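Local coordinates for insecticidal protein (Brevibacillus laterosporus, PDB 7ML9), which is an insecticidal toxin active against the western corn rootworm and probably kills by forming beta-barrel pores in membranes, at residues T26-R31 with R258-S263; R31-A36 with R81-Y86; Y220-G225 with D266-G271. All coordinates share one frame; numbering follows the deposited sequence. Where two conformers were deposited one is given.

Interaction 1: residues T26-R31 with R258-S263; sequences TDVQER and RNFQPS. With NA (sodium ion), chain F.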
loop_
_atom_site.group_PDB
_atom_site.type_symbol
_atom_site.label_atom_id
_atom_site.label_comp_id
_atom_site.label_asym_id
_atom_site.label_seq_id
_atom_site.Cartn_x
_atom_site.Cartn_y
_atom_site.Cartn_z
ATOM N N THR A 26 -10.682 7.801 9.246
ATOM C CA THR A 26 -11.980 8.326 8.854
ATOM C C THR A 26 -13.035 7.369 9.384
ATOM O O THR A 26 -13.030 6.182 9.037
ATOM C CB THR A 26 -12.092 8.466 7.341
ATOM O OG1 THR A 26 -11.128 9.422 6.880
ATOM C CG2 THR A 26 -13.507 8.917 6.948
ATOM N N ASP A 27 -13.912 7.875 10.249
ATOM C CA ASP A 27 -15.056 7.096 10.732
ATOM C C ASP A 27 -16.126 7.210 9.663
ATOM O O ASP A 27 -16.877 8.189 9.622
ATOM C CB ASP A 27 -15.521 7.623 12.090
ATOM C CG ASP A 27 -16.693 6.828 12.676
ATOM O OD1 ASP A 27 -17.462 6.185 11.934
ATOM O OD2 ASP A 27 -16.852 6.870 13.906
ATOM N N VAL A 28 -16.186 6.214 8.781
ATOM C CA VAL A 28 -16.980 6.336 7.568
ATOM C C VAL A 28 -18.468 6.475 7.896
ATOM O O VAL A 28 -19.169 7.318 7.322
ATOM C CB VAL A 28 -16.703 5.143 6.638
ATOM C CG1 VAL A 28 -17.661 5.165 5.446
ATOM C CG2 VAL A 28 -15.215 5.181 6.157
ATOM N N GLN A 29 -18.977 5.656 8.822
ATOM C CA GLN A 29 -20.401 5.750 9.151
ATOM C C GLN A 29 -20.757 7.116 9.733
ATOM O O GLN A 29 -21.788 7.702 9.371
ATOM C CB GLN A 29 -20.786 4.641 10.120
ATOM C CG GLN A 29 -20.872 3.287 9.460
ATOM C CD GLN A 29 -21.088 2.197 10.475
ATOM O OE1 GLN A 29 -20.137 1.628 11.014
ATOM N NE2 GLN A 29 -22.348 1.916 10.762
ATOM N N GLU A 30 -19.923 7.641 10.637
ATOM C CA GLU A 30 -20.209 8.948 11.215
ATOM C C GLU A 30 -20.123 10.051 10.168
ATOM O O GLU A 30 -20.929 10.993 10.190
ATOM C CB GLU A 30 -19.276 9.241 12.388
ATOM C CG GLU A 30 -19.520 10.616 13.018
ATOM C CD GLU A 30 -20.955 10.796 13.563
ATOM O OE1 GLU A 30 -21.419 11.959 13.649
ATOM O OE2 GLU A 30 -21.618 9.788 13.917
ATOM N N ARG A 31 -19.188 9.942 9.215
ATOM C CA ARG A 31 -19.130 10.951 8.157
ATOM C C ARG A 31 -20.344 10.877 7.235
ATOM O O ARG A 31 -20.803 11.920 6.741
ATOM C CB ARG A 31 -17.828 10.822 7.351
ATOM C CG ARG A 31 -16.569 11.189 8.132
ATOM C CD ARG A 31 -16.613 12.580 8.788
ATOM N NE ARG A 31 -16.685 13.662 7.801
ATOM C CZ ARG A 31 -17.179 14.875 8.057
ATOM N NH1 ARG A 31 -17.639 15.169 9.273
ATOM N NH2 ARG A 31 -17.206 15.801 7.103
ATOM N N ARG A 258 -13.519 15.420 1.299
ATOM C CA ARG A 258 -12.477 15.425 0.272
ATOM C C ARG A 258 -12.038 14.020 -0.126
ATOM O O ARG A 258 -11.579 13.814 -1.251
ATOM C CB ARG A 258 -11.272 16.230 0.756
ATOM C CG ARG A 258 -11.387 17.716 0.438
ATOM C CD ARG A 258 -10.166 18.489 0.917
ATOM N NE ARG A 258 -10.314 18.898 2.309
ATOM C CZ ARG A 258 -9.302 19.096 3.147
ATOM N NH1 ARG A 258 -8.050 18.937 2.736
ATOM N NH2 ARG A 258 -9.546 19.461 4.399
ATOM N N ASN A 259 -12.165 13.038 0.760
ATOM C CA ASN A 259 -11.743 11.681 0.435
ATOM C C ASN A 259 -12.921 10.774 0.093
ATOM O O ASN A 259 -12.798 9.547 0.181
ATOM C CB ASN A 259 -10.894 11.088 1.569
ATOM C CG ASN A 259 -11.654 10.933 2.874
ATOM O OD1 ASN A 259 -12.499 11.751 3.219
ATOM N ND2 ASN A 259 -11.332 9.874 3.621
ATOM N N PHE A 260 -14.050 11.354 -0.324
ATOM C CA PHE A 260 -15.210 10.616 -0.794
ATOM C C PHE A 260 -15.465 10.982 -2.246
ATOM O O PHE A 260 -15.234 12.119 -2.667
ATOM C CB PHE A 260 -16.485 10.941 0.013
ATOM C CG PHE A 260 -16.466 10.451 1.442
ATOM C CD1 PHE A 260 -15.669 11.071 2.388
ATOM C CD2 PHE A 260 -17.276 9.393 1.841
ATOM C CE1 PHE A 260 -15.664 10.635 3.710
ATOM C CE2 PHE A 260 -17.282 8.958 3.169
ATOM C CZ PHE A 260 -16.468 9.576 4.092
ATOM N N GLN A 261 -15.978 10.015 -2.999
ATOM C CA GLN A 261 -16.286 10.202 -4.393
ATOM C C GLN A 261 -17.594 9.477 -4.683
ATOM O O GLN A 261 -17.745 8.310 -4.284
ATOM C CB GLN A 261 -15.147 9.618 -5.236
ATOM C CG GLN A 261 -15.215 9.828 -6.712
ATOM C CD GLN A 261 -13.986 9.203 -7.374
ATOM O OE1 GLN A 261 -12.867 9.681 -7.197
ATOM N NE2 GLN A 261 -14.190 8.124 -8.105
ATOM N N PRO A 262 -18.546 10.105 -5.374
ATOM C CA PRO A 262 -19.777 9.387 -5.721
ATOM C C PRO A 262 -19.522 8.312 -6.764
ATOM O O PRO A 262 -18.643 8.432 -7.622
ATOM C CB PRO A 262 -20.702 10.484 -6.270
ATOM C CG PRO A 262 -19.802 11.591 -6.682
ATOM C CD PRO A 262 -18.574 11.518 -5.795
ATOM N N SER A 263 -20.322 7.254 -6.688
ATOM C CA SER A 263 -20.225 6.165 -7.658
ATOM C C SER A 263 -21.643 5.623 -7.836
ATOM O O SER A 263 -22.029 4.613 -7.238
ATOM C CB SER A 263 -19.247 5.080 -7.201
ATOM O OG SER A 263 -19.230 3.992 -8.108
HETATM NA NA NA F . -19.709 14.320 13.127
#
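Asn-259 opens the contact by reaching for Thr-26 with its amide nitrogen: in the conformer described, ND2 donates to OG1 at 3.3 Å, a long, bent bond (137° at the hydrogen) with the hydroxyl 26° out of the amide plane. The same ND2 also donates to the carbonyl of Lys-270. Next comes Phe-260, which makes the largest single contribution. Its ring tip reaches the strand-to-helix junction: Phe-260 CZ lies 3.7 Å from Arg-31 CB and 4.2 Å from Thr-26 CG2, while Val-28 CG1 stands 4.4 Å from Phe-260 CE2. All three carbons approach the ring obliquely. Only the root of Arg-31 is used here, because its chain bends at chi2 and chi3 and carries the guanidinium off to the carbonyl of Asp-256. Around the helix, Glu-30 holds the sodium ion through OE1 at 3.0 Å, a site it shares with Asp-34. Asp-27 is the N-cap residue of the helix; its OD1 accepts from Glu-30 N at 3.1 Å, met from above the carboxylate plane. The arrangement is that of a capped N-terminal helix in an ETX/MTX2-family toxin, packing its first turn against Phe-260 of a short strand at the edge of the sheet.

Interaction 2: residues R31-A36 with R81-Y86; sequences RLRDLA and RRISQY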
loop_
_atom_site.group_PDB
_atom_site.type_symbol
_atom_site.label_atom_id
_atom_site.label_comp_id
_atom_site.label_asym_id
_atom_site.label_seq_id
_atom_site.Cartn_x
_atom_site.Cartn_y
_atom_site.Cartn_z
ATOM N N ARG A 31 -19.188 9.942 9.215
ATOM C CA ARG A 31 -19.130 10.951 8.157
ATOM C C ARG A 31 -20.344 10.877 7.235
ATOM O O ARG A 31 -20.803 11.920 6.741
ATOM C CB ARG A 31 -17.828 10.822 7.351
ATOM C CG ARG A 31 -16.569 11.189 8.132
ATOM C CD ARG A 31 -16.613 12.580 8.788
ATOM N NE ARG A 31 -16.685 13.662 7.801
ATOM C CZ ARG A 31 -17.179 14.875 8.057
ATOM N NH1 ARG A 31 -17.639 15.169 9.273
ATOM N NH2 ARG A 31 -17.206 15.801 7.103
ATOM N N LEU A 32 -20.879 9.676 6.985
ATOM C CA LEU A 32 -22.117 9.575 6.209
ATOM C C LEU A 32 -23.296 10.162 6.974
ATOM O O LEU A 32 -24.212 10.731 6.367
ATOM C CB LEU A 32 -22.408 8.121 5.827
ATOM C CG LEU A 32 -21.397 7.522 4.823
ATOM C CD1 LEU A 32 -21.697 6.069 4.556
ATOM C CD2 LEU A 32 -21.418 8.304 3.507
ATOM N N ARG A 33 -23.305 10.012 8.300
ATOM C CA ARG A 33 -24.330 10.679 9.100
ATOM C C ARG A 33 -24.198 12.195 9.011
ATOM O O ARG A 33 -25.210 12.910 8.940
ATOM C CB ARG A 33 -24.244 10.229 10.552
ATOM C CG ARG A 33 -24.632 8.761 10.800
ATOM C CD ARG A 33 -24.425 8.468 12.282
ATOM N NE ARG A 33 -24.496 7.032 12.548
ATOM C CZ ARG A 33 -24.445 6.496 13.762
ATOM N NH1 ARG A 33 -24.330 7.274 14.832
ATOM N NH2 ARG A 33 -24.515 5.177 13.904
ATOM N N ASP A 34 -22.966 12.711 9.010
ATOM C CA ASP A 34 -22.784 14.150 8.844
ATOM C C ASP A 34 -23.179 14.590 7.442
ATOM O O ASP A 34 -23.715 15.691 7.267
ATOM C CB ASP A 34 -21.343 14.563 9.146
ATOM C CG ASP A 34 -21.131 16.070 9.016
ATOM O OD1 ASP A 34 -21.438 16.814 9.976
ATOM O OD2 ASP A 34 -20.676 16.515 7.943
ATOM N N LEU A 35 -22.932 13.743 6.438
ATOM C CA LEU A 35 -23.405 14.036 5.087
ATOM C C LEU A 35 -24.918 14.282 5.071
ATOM O O LEU A 35 -25.401 15.229 4.428
ATOM C CB LEU A 35 -23.041 12.881 4.152
ATOM C CG LEU A 35 -23.441 13.006 2.688
ATOM C CD1 LEU A 35 -22.656 14.158 2.064
ATOM C CD2 LEU A 35 -23.170 11.673 1.941
ATOM N N ALA A 36 -25.688 13.417 5.751
ATOM C CA ALA A 36 -27.138 13.638 5.833
ATOM C C ALA A 36 -27.458 14.952 6.544
ATOM O O ALA A 36 -28.323 15.714 6.093
ATOM C CB ALA A 36 -27.833 12.460 6.536
ATOM N N ARG A 81 -30.084 6.581 12.961
ATOM C CA ARG A 81 -31.083 6.563 11.897
ATOM C C ARG A 81 -30.849 7.617 10.811
ATOM O O ARG A 81 -31.678 7.718 9.898
ATOM C CB ARG A 81 -32.485 6.714 12.488
ATOM C CG ARG A 81 -32.947 5.383 13.131
ATOM C CD ARG A 81 -34.271 5.486 13.822
ATOM N NE ARG A 81 -35.423 5.654 12.942
ATOM C CZ ARG A 81 -36.100 4.679 12.335
ATOM N NH1 ARG A 81 -37.169 4.975 11.607
ATOM N NH2 ARG A 81 -35.722 3.409 12.434
ATOM N N ARG A 82 -29.736 8.352 10.849
ATOM C CA ARG A 82 -29.368 9.186 9.703
ATOM C C ARG A 82 -29.008 8.355 8.480
ATOM O O ARG A 82 -29.059 8.866 7.352
ATOM C CB ARG A 82 -28.185 10.085 10.070
ATOM C CG ARG A 82 -28.492 11.221 11.022
ATOM C CD ARG A 82 -29.322 12.287 10.297
ATOM N NE ARG A 82 -29.565 13.458 11.138
ATOM C CZ ARG A 82 -30.337 14.477 10.766
ATOM N NH1 ARG A 82 -30.939 14.457 9.578
ATOM N NH2 ARG A 82 -30.499 15.517 11.572
ATOM N N ILE A 83 -28.612 7.094 8.664
ATOM C CA ILE A 83 -28.222 6.231 7.554
ATOM C C ILE A 83 -28.884 4.868 7.706
ATOM O O ILE A 83 -28.910 4.301 8.800
ATOM C CB ILE A 83 -26.688 6.066 7.480
ATOM C CG1 ILE A 83 -26.024 7.423 7.197
ATOM C CG2 ILE A 83 -26.323 5.051 6.398
ATOM C CD1 ILE A 83 -26.242 7.905 5.774
ATOM N N SER A 84 -29.429 4.345 6.624
ATOM C CA SER A 84 -29.930 2.981 6.633
ATOM C C SER A 84 -29.343 2.258 5.440
ATOM O O SER A 84 -28.852 2.883 4.499
ATOM C CB SER A 84 -31.469 2.922 6.599
ATOM O OG SER A 84 -31.960 3.353 5.334
ATOM N N GLN A 85 -29.408 0.924 5.491
ATOM C CA GLN A 85 -28.879 0.058 4.446
ATOM C C GLN A 85 -27.384 0.286 4.225
ATOM O O GLN A 85 -26.893 0.177 3.099
ATOM C CB GLN A 85 -29.643 0.229 3.130
ATOM C CG GLN A 85 -31.014 -0.429 3.111
ATOM C CD GLN A 85 -31.847 0.034 1.934
ATOM O OE1 GLN A 85 -31.453 -0.130 0.775
ATOM N NE2 GLN A 85 -33.002 0.618 2.220
ATOM N N TYR A 86 -26.662 0.602 5.296
ATOM C CA TYR A 86 -25.221 0.809 5.190
ATOM C C TYR A 86 -24.539 -0.525 4.908
ATOM O O TYR A 86 -24.816 -1.522 5.578
ATOM C CB TYR A 86 -24.678 1.429 6.474
ATOM C CG TYR A 86 -23.163 1.470 6.511
ATOM C CD1 TYR A 86 -22.460 2.439 5.811
ATOM C CD2 TYR A 86 -22.435 0.519 7.221
ATOM C CE1 TYR A 86 -21.056 2.465 5.823
ATOM C CE2 TYR A 86 -21.040 0.532 7.233
ATOM C CZ TYR A 86 -20.358 1.509 6.540
ATOM O OH TYR A 86 -18.972 1.538 6.555
#
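Ile-83 pushes its CD1 against the backbone and root of Leu-32, and apolar packing of this kind makes up the contact. Ile-83 CD1 is 3.5 Å from Leu-32 O and 3.8 Å from Leu-32 CB; the isoleucine can reach in because CG1 stands anti to its carbonyl carbon (chi1 -63°). Further out, Leu-32 CD1 meets Tyr-86 CE1 at 3.9 Å, arriving at the ring edge near its plane, with the two side chains about perpendicular.

A second group of contacts uses the aliphatic parts of arginines. Arg-33 CG lies 3.9 Å from Arg-82 CB, their chains crossing at a slant, and the CA atoms of these two residues are 5.3 Å apart. Ala-36 CB sits 4.0 Å from Arg-82 CD.

The polar ends of Arg-82 and Tyr-86 find partners outside the contact. Arg-82 bends at chi2 and takes its guanidinium to Glu-40 and Asp-56, and Tyr-86 OH bonds to the carbonyl of Leu-148. On the helix's other side Asp-34, a sodium-site residue modelled in two conformers, makes a long, weak ion pair with Arg-31.

With no hydrogen bond across it, the joint between helix 28-48 and residues 81-86 relies on hydrocarbon fit, while salt bridges to Glu-40 and Asp-56 fix the charged end of Arg-82.

Interaction 3: residues Y220-G225 with D266-G271; sequences YANVGG and DVIVKG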
loop_
_atom_site.group_PDB
_atom_site.type_symbol
_atom_site.label_atom_id
_atom_site.label_comp_id
_atom_site.label_asym_id
_atom_site.label_seq_id
_atom_site.Cartn_x
_atom_site.Cartn_y
_atom_site.Cartn_z
ATOM N N TYR A 220 -9.251 1.741 -0.844
ATOM C CA TYR A 220 -10.563 2.172 -1.331
ATOM C C TYR A 220 -11.635 1.254 -0.776
ATOM O O TYR A 220 -11.449 0.036 -0.703
ATOM C CB TYR A 220 -10.665 2.148 -2.872
ATOM C CG TYR A 220 -9.761 3.112 -3.596
ATOM C CD1 TYR A 220 -10.023 4.470 -3.602
ATOM C CD2 TYR A 220 -8.638 2.659 -4.286
ATOM C CE1 TYR A 220 -9.206 5.359 -4.276
ATOM C CE2 TYR A 220 -7.813 3.541 -4.960
ATOM C CZ TYR A 220 -8.101 4.888 -4.954
ATOM O OH TYR A 220 -7.276 5.771 -5.614
ATOM N N ALA A 221 -12.769 1.823 -0.394
ATOM C CA ALA A 221 -13.932 1.007 -0.090
ATOM C C ALA A 221 -15.133 1.622 -0.791
ATOM O O ALA A 221 -15.298 2.848 -0.786
ATOM C CB ALA A 221 -14.157 0.906 1.425
ATOM N N ASN A 222 -15.943 0.780 -1.417
ATOM C CA ASN A 222 -17.203 1.190 -2.019
ATOM C C ASN A 222 -18.294 0.851 -1.015
ATOM O O ASN A 222 -18.442 -0.318 -0.634
ATOM C CB ASN A 222 -17.419 0.472 -3.352
ATOM C CG ASN A 222 -18.723 0.859 -4.038
ATOM O OD1 ASN A 222 -19.810 0.745 -3.467
ATOM N ND2 ASN A 222 -18.617 1.293 -5.285
ATOM N N VAL A 223 -19.032 1.868 -0.557
ATOM C CA VAL A 223 -20.037 1.668 0.483
ATOM C C VAL A 223 -21.385 2.198 0.007
ATOM O O VAL A 223 -21.465 3.177 -0.742
ATOM C CB VAL A 223 -19.639 2.325 1.827
ATOM C CG1 VAL A 223 -18.226 1.910 2.246
ATOM C CG2 VAL A 223 -19.712 3.815 1.737
ATOM N N GLY A 224 -22.453 1.536 0.457
ATOM C CA GLY A 224 -23.806 1.890 0.088
ATOM C C GLY A 224 -24.586 2.384 1.298
ATOM O O GLY A 224 -24.152 2.254 2.440
ATOM N N GLY A 225 -25.731 3.002 1.027
ATOM C CA GLY A 225 -26.540 3.519 2.117
ATOM C C GLY A 225 -27.550 4.540 1.640
ATOM O O GLY A 225 -27.513 5.008 0.498
ATOM N N ASP A 266 -23.757 4.639 -4.740
ATOM C CA ASP A 266 -22.801 4.386 -3.673
ATOM C C ASP A 266 -21.790 5.529 -3.598
ATOM O O ASP A 266 -21.819 6.481 -4.388
ATOM C CB ASP A 266 -22.074 3.046 -3.899
ATOM C CG ASP A 266 -23.034 1.893 -4.176
ATOM O OD1 ASP A 266 -23.878 1.580 -3.295
ATOM O OD2 ASP A 266 -22.952 1.304 -5.282
ATOM N N VAL A 267 -20.881 5.432 -2.629
ATOM C CA VAL A 267 -19.742 6.333 -2.559
ATOM C C VAL A 267 -18.483 5.485 -2.394
ATOM O O VAL A 267 -18.511 4.385 -1.828
ATOM C CB VAL A 267 -19.841 7.376 -1.415
ATOM C CG1 VAL A 267 -21.215 8.139 -1.425
ATOM C CG2 VAL A 267 -19.627 6.720 -0.111
ATOM N N ILE A 268 -17.376 6.003 -2.904
ATOM C CA ILE A 268 -16.059 5.393 -2.710
ATOM C C ILE A 268 -15.290 6.264 -1.733
ATOM O O ILE A 268 -15.191 7.483 -1.923
ATOM C CB ILE A 268 -15.305 5.252 -4.043
ATOM C CG1 ILE A 268 -16.058 4.321 -4.983
ATOM C CG2 ILE A 268 -13.872 4.757 -3.806
ATOM C CD1 ILE A 268 -15.562 4.386 -6.414
ATOM N N VAL A 269 -14.756 5.653 -0.679
ATOM C CA VAL A 269 -13.978 6.372 0.318
ATOM C C VAL A 269 -12.527 5.909 0.218
ATOM O O VAL A 269 -12.264 4.730 -0.027
ATOM C CB VAL A 269 -14.556 6.178 1.735
ATOM C CG1 VAL A 269 -14.510 4.727 2.186
ATOM C CG2 VAL A 269 -13.846 7.084 2.723
ATOM N N LYS A 270 -11.591 6.840 0.384
ATOM C CA LYS A 270 -10.177 6.582 0.123
ATOM C C LYS A 270 -9.369 6.744 1.397
ATOM O O LYS A 270 -9.544 7.729 2.121
ATOM C CB LYS A 270 -9.632 7.523 -0.951
ATOM C CG LYS A 270 -8.196 7.204 -1.375
ATOM C CD LYS A 270 -7.600 8.316 -2.227
ATOM C CE LYS A 270 -6.658 9.178 -1.396
ATOM N NZ LYS A 270 -5.382 8.470 -1.079
ATOM N N GLY A 271 -8.495 5.768 1.671
ATOM C CA GLY A 271 -7.469 5.884 2.691
ATOM C C GLY A 271 -6.092 5.659 2.078
ATOM O O GLY A 271 -5.956 5.667 0.845
HETATM O O HOH W 1 -21.121 1.665 -7.119
HETATM O O HOH W 2 -26.080 3.212 -1.997
#
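Ala-221 and Val-269 form a hydrogen-bonded pair in an antiparallel beta sheet, the arrangement that dominates this long, strand-rich toxin of the aerolysin/ETX clan. Their two bonds, and two more between Val-223 and Val-267, lock strands 201-229 and 266-289 together. The Val-223 N to Val-267 O bond is the straightest at 172°, running nearly along the C=O axis.

Tyr-220 shows how the side chains settle across the non-hydrogen-bonded pairs. Tyr-220 CB lies 4.2 Å from Val-269 O. CG stands anti to the carbonyl carbon (chi1 -65°), and this brings the ring toward the neighbouring strand: Tyr-220 CD1 meets Ile-268 CG2 at 3.9 Å, then Tyr-220 CE1 meets Lys-270 CG at 3.6 Å. Tyrosine and lysine thus lie side by side and point the same way, the lysine methylenes meeting the CD1-CE1 side of the ring obliquely. The tyrosine ring also stacks with Trp-92 of strand 86-115, the neighbour of strand 201-229 in the sheet.

Asn-222 lies on this face with Ile-268; Asp-266, pointing to the partner strand, crosses it at about a right angle. Asn-222 OD1 accepts from Asn-89, while ND2 and Asp-266 OD2 are joined through a water. A second water links Asp-266 OD1 to Gly-225 N.

On the opposite face Ala-221, Val-223, Val-267 and Val-269 are buried, with Val-223 and Val-267 touching helix 242-252. Packing there is tight: Val-223 CG2 and Val-267 CG2 stand just 3.4 Å apart.

Overall arrangement
All three contacts lie on the same side of the chain's centre, in one half of the elongated molecule, and reach the same sheet. Centres of interactions 1 and 3 are about 7 Å apart, those of 1 and 2 about 10 Å, and those of 2 and 3 about 13 Å. Interactions 1 and 2 share Arg-31 and use successive turns of helix 28-48; strand 260-263 runs beside strand 266-289, joining 1 to 3. Leu-32 links all three, with CD2 near Phe-260 and CD1 near Val-223. Along the chain, interaction 2 is nested inside the loop closed by 1, and 3 follows 2 while crossing 1. Residues far apart in sequence thus bring the N-terminal helix onto the sheet.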